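Local structure of CaaX farnesyltransferase alpha subunit Ram2 (Aspergillus fumigatus, 4L9P) at residues W279-F282 against A283-F286; I307-L310 against A311-A315. The protein forms the alpha subunit of protein farnesyltransferase, which probably transfers a farnesyl group to the cysteine of CaaX-motif proteins. The protein carries 1 engineered substitution. All coordinates share one frame; numbering follows the deposited sequence.

Contact 1 of 2, residues W279-F282 against A283-F286; sequences WKDF and ARSF
Phe282 and Phe286, four residues apart, form a T-shaped (edge-to-face) pair: the edge of Phe286 is directed at the face of Phe282, with the ring planes at 82° and the centroids of the two rings 5.0 Å apart. Atom CE2 of Phe286 does most of the touching, 3.6 Å from Phe282 CZ and set toward the rim of that face. Different first torsions bring the two rings together on one side of the turn: CG of Phe282 lies anti to its backbone N (chi1 180°), whereas CG of Phe286 lies beside its own. Phe282 O accepts a short hydrogen bond from Ser285 OG (2.6 Å) and has Phe286 CD2 only 3.2 Å away. Ser285 thus grips this oxygen through its hydroxyl and, weakly, through its N-H. Further back, Ser285 N also bonds to Asp281 O, Arg284 N bonds to Lys280 O at 2.9 Å, and Ala283 N bonds to the carbonyl oxygen of Trp279, the N-cap residue. Phe282 CD2 stands 3.6 Å above the plane of the Trp279 indole, offset toward its rim. The contact is an i to i+4 aromatic pair at a short helix packed between two others: Trp279, Phe282 and Phe286 lean on helix 238-254, while Ala283 and Arg284 meet Leu310 of helix 304-317.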
loop_
_atom_site.group_PDB
_atom_site.type_symbol
_atom_site.label_atom_id
_atom_site.label_comp_id
_atom_site.label_asym_id
_atom_site.label_seq_id
_atom_site.Cartn_x
_atom_site.Cartn_y
_atom_site.Cartn_z
ATOM N N TRP A 279 13.580 29.754 4.616
ATOM C CA TRP A 279 13.471 29.814 3.163
ATOM C C TRP A 279 12.428 30.812 2.650
ATOM O O TRP A 279 11.984 30.713 1.522
ATOM C CB TRP A 279 13.133 28.433 2.589
ATOM C CG TRP A 279 14.326 27.543 2.448
ATOM C CD1 TRP A 279 15.579 27.638 3.051
ATOM C CD2 TRP A 279 14.383 26.441 1.569
ATOM N NE1 TRP A 279 16.391 26.612 2.579
ATOM C CE2 TRP A 279 15.677 25.868 1.673
ATOM C CE3 TRP A 279 13.458 25.888 0.682
ATOM C CZ2 TRP A 279 16.060 24.735 0.928
ATOM C CZ3 TRP A 279 13.811 24.789 -0.057
ATOM C CH2 TRP A 279 15.127 24.232 0.033
ATOM N N LYS A 280 12.068 31.799 3.469
ATOM C CA LYS A 280 11.002 32.703 3.071
ATOM C C LYS A 280 11.374 33.449 1.794
ATOM O O LYS A 280 10.594 33.514 0.868
ATOM C CB LYS A 280 10.678 33.664 4.209
ATOM C CG LYS A 280 9.462 34.558 3.961
ATOM C CD LYS A 280 9.253 35.497 5.135
ATOM C CE LYS A 280 8.212 36.531 4.788
ATOM N NZ LYS A 280 8.163 37.590 5.823
ATOM N N ASP A 281 12.590 33.970 1.728
ATOM C CA ASP A 281 12.961 34.765 0.575
ATOM C C ASP A 281 13.143 33.869 -0.641
ATOM O O ASP A 281 12.782 34.247 -1.754
ATOM C CB ASP A 281 14.257 35.486 0.871
ATOM C CG ASP A 281 14.074 36.632 1.813
ATOM O OD1 ASP A 281 12.943 37.159 1.928
ATOM O OD2 ASP A 281 15.093 37.025 2.424
ATOM N N PHE A 282 13.722 32.683 -0.442
ATOM C CA PHE A 282 13.871 31.751 -1.546
ATOM C C PHE A 282 12.474 31.418 -2.123
ATOM O O PHE A 282 12.287 31.433 -3.332
ATOM C CB PHE A 282 14.547 30.467 -1.059
ATOM C CG PHE A 282 14.746 29.429 -2.127
ATOM C CD1 PHE A 282 15.678 29.639 -3.119
ATOM C CD2 PHE A 282 14.037 28.217 -2.101
ATOM C CE1 PHE A 282 15.920 28.712 -4.090
ATOM C CE2 PHE A 282 14.256 27.257 -3.090
ATOM C CZ PHE A 282 15.224 27.508 -4.083
ATOM N N ALA A 283 11.505 31.102 -1.264
ATOM C CA ALA A 283 10.157 30.762 -1.725
ATOM C C ALA A 283 9.544 31.960 -2.452
ATOM O O ALA A 283 8.972 31.795 -3.508
ATOM C CB ALA A 283 9.258 30.335 -0.551
ATOM N N ARG A 284 9.686 33.168 -1.897
ATOM C CA ARG A 284 9.144 34.356 -2.568
ATOM C C ARG A 284 9.728 34.551 -3.961
ATOM O O ARG A 284 9.077 35.165 -4.828
ATOM C CB ARG A 284 9.459 35.612 -1.758
ATOM C CG ARG A 284 8.816 35.676 -0.407
ATOM C CD ARG A 284 9.184 36.995 0.319
ATOM N NE ARG A 284 8.133 37.978 0.101
ATOM C CZ ARG A 284 8.277 39.218 -0.397
ATOM N NH1 ARG A 284 9.466 39.702 -0.772
ATOM N NH2 ARG A 284 7.194 39.984 -0.535
ATOM N N SER A 285 10.973 34.114 -4.184
ATOM C CA SER A 285 11.589 34.326 -5.502
ATOM C C SER A 285 10.834 33.627 -6.655
ATOM O O SER A 285 11.062 33.968 -7.819
ATOM C CB SER A 285 13.078 33.938 -5.509
ATOM O OG SER A 285 13.282 32.526 -5.447
ATOM N N PHE A 286 9.964 32.660 -6.339
ATOM C CA PHE A 286 9.213 31.931 -7.359
ATOM C C PHE A 286 7.816 32.509 -7.528
ATOM O O PHE A 286 7.015 31.990 -8.310
ATOM C CB PHE A 286 9.120 30.432 -7.019
ATOM C CG PHE A 286 10.452 29.781 -6.929
ATOM C CD1 PHE A 286 11.128 29.405 -8.069
ATOM C CD2 PHE A 286 11.081 29.635 -5.700
ATOM C CE1 PHE A 286 12.451 28.823 -7.970
ATOM C CE2 PHE A 286 12.353 29.079 -5.589
ATOM C CZ PHE A 286 13.036 28.661 -6.728
#

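Contact 2 of 2, residues I307-L310 against A311-A315; sequences IEWL and ADVYA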
loop_
_atom_site.group_PDB
_atom_site.type_symbol
_atom_site.label_atom_id
_atom_site.label_comp_id
_atom_site.label_asym_id
_atom_site.label_seq_id
_atom_site.Cartn_x
_atom_site.Cartn_y
_atom_site.Cartn_z
ATOM N N ILE A 307 4.361 28.502 -3.147
ATOM C CA ILE A 307 3.157 29.120 -2.573
ATOM C C ILE A 307 2.769 28.379 -1.292
ATOM O O ILE A 307 2.428 29.026 -0.260
ATOM C CB ILE A 307 1.961 29.077 -3.569
ATOM C CG1 ILE A 307 2.307 29.789 -4.878
ATOM C CG2 ILE A 307 0.680 29.657 -2.958
ATOM C CD1 ILE A 307 1.199 29.664 -5.897
ATOM N N GLU A 308 2.818 27.028 -1.296
ATOM C CA GLU A 308 2.454 26.299 -0.075
ATOM C C GLU A 308 3.449 26.571 1.048
ATOM O O GLU A 308 3.079 26.689 2.227
ATOM C CB GLU A 308 2.455 24.828 -0.388
ATOM C CG GLU A 308 1.985 23.999 0.813
ATOM C CD GLU A 308 2.074 22.538 0.461
ATOM O OE1 GLU A 308 2.792 22.226 -0.545
ATOM O OE2 GLU A 308 1.459 21.697 1.158
ATOM N N TRP A 309 4.722 26.712 0.680
ATOM C CA TRP A 309 5.747 27.043 1.670
ATOM C C TRP A 309 5.431 28.380 2.331
ATOM O O TRP A 309 5.474 28.510 3.576
ATOM C CB TRP A 309 7.107 27.124 0.979
ATOM C CG TRP A 309 8.258 27.109 1.916
ATOM C CD1 TRP A 309 8.673 28.118 2.731
ATOM C CD2 TRP A 309 9.143 26.012 2.137
ATOM N NE1 TRP A 309 9.789 27.712 3.443
ATOM C CE2 TRP A 309 10.083 26.414 3.103
ATOM C CE3 TRP A 309 9.226 24.708 1.596
ATOM C CZ2 TRP A 309 11.105 25.567 3.542
ATOM C CZ3 TRP A 309 10.246 23.861 2.025
ATOM C CH2 TRP A 309 11.170 24.293 2.986
ATOM N N LEU A 310 5.110 29.376 1.496
ATOM C CA LEU A 310 4.737 30.700 2.031
ATOM C C LEU A 310 3.481 30.636 2.917
ATOM O O LEU A 310 3.419 31.318 3.940
ATOM C CB LEU A 310 4.566 31.717 0.891
ATOM C CG LEU A 310 5.909 32.030 0.233
ATOM C CD1 LEU A 310 5.751 32.822 -1.065
ATOM C CD2 LEU A 310 6.943 32.680 1.188
ATOM N N ALA A 311 2.487 29.828 2.549
ATOM C CA ALA A 311 1.290 29.754 3.353
ATOM C C ALA A 311 1.682 29.284 4.738
ATOM O O ALA A 311 1.175 29.780 5.731
ATOM C CB ALA A 311 0.324 28.785 2.738
ATOM N N ASP A 312 2.553 28.264 4.803
ATOM C CA ASP A 312 2.968 27.750 6.109
ATOM C C ASP A 312 3.813 28.738 6.907
ATOM O O ASP A 312 3.632 28.850 8.141
ATOM C CB ASP A 312 3.711 26.414 5.978
ATOM C CG ASP A 312 2.801 25.288 5.538
ATOM O OD1 ASP A 312 1.557 25.371 5.712
ATOM O OD2 ASP A 312 3.324 24.281 5.037
ATOM N N VAL A 313 4.752 29.431 6.235
ATOM C CA VAL A 313 5.541 30.451 6.925
ATOM C C VAL A 313 4.632 31.522 7.557
ATOM O O VAL A 313 4.801 31.886 8.733
ATOM C CB VAL A 313 6.549 31.115 5.960
ATOM C CG1 VAL A 313 7.090 32.418 6.547
ATOM C CG2 VAL A 313 7.695 30.126 5.632
ATOM N N TYR A 314 3.658 32.013 6.798
ATOM C CA TYR A 314 2.814 33.112 7.300
ATOM C C TYR A 314 1.839 32.601 8.361
ATOM O O TYR A 314 1.469 33.336 9.291
ATOM C CB TYR A 314 2.052 33.747 6.141
ATOM C CG TYR A 314 2.942 34.624 5.296
ATOM C CD1 TYR A 314 3.587 35.738 5.858
ATOM C CD2 TYR A 314 3.126 34.368 3.948
ATOM C CE1 TYR A 314 4.424 36.551 5.068
ATOM C CE2 TYR A 314 3.965 35.158 3.170
ATOM C CZ TYR A 314 4.616 36.224 3.732
ATOM O OH TYR A 314 5.428 36.992 2.940
ATOM N N ALA A 315 1.398 31.351 8.216
ATOM C CA ALA A 315 0.442 30.763 9.157
ATOM C C ALA A 315 1.081 30.414 10.511
ATOM O O ALA A 315 0.487 30.570 11.589
ATOM C CB ALA A 315 -0.133 29.475 8.550
#
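A chi1 of -165° turns the indole of Trp309 beside its carbonyl carbon, and Val313 carries CG2 beside its own backbone N; together these torsions set the pyrrole part of the indole alongside the methyl. Val313 CG2 lies 3.7 Å from Trp309 CD1, and the two side chains run obliquely past each other. One residue on, the ring of Tyr314 swings back along the helix until CD2 stands 3.1 Å from Leu310 O and CE2 4.2 Å from Leu310 CB. The N-H groups of Ala311 to Tyr314 bond in turn to the carbonyls of Ile307 to Leu310, and the helix widens into a pi-type turn at 313-315. The indole is also held beyond the helix, its NE1 bonded to Leu276 O and its ring stacked on that of Trp279. Carboxylates occupy a different side: Glu308 OE2 and Asp312 OD2 are 5.0 Å apart, and both oxygens of Asp312 form salt bridges, OD2 with Arg266 and OD1 with Arg349. Those two arginines probably offset the mutual repulsion of the acids and keep Asp312 ionised, which makes it an electrostatic tie from this helix to helix 259-272 and helix 343-362.

Contacts 1 and 2 illustrate how adjoining helices of an alpha-helical subunit share one interface. Helix 280-284 and helix 304-317 are successive in the chain, and the centres of the two contacts are about 10 Å apart. Among the pairs that join them, Trp279 CB lies 3.5 Å from Trp309 NE1, Ala283 CB lies 3.7 Å from Leu310 CD2, and Lys280 CE packs 3.4 Å from Tyr314 OH. The centres of contacts 1 and 2 lie about 31 Å and 29 Å from the centre of the chain, toward its C-terminal end, and the bound farnesyl analogue takes no part in either. Only contact 2 approaches the beta subunit, where Glu308 packs on Pro343 of Ram1.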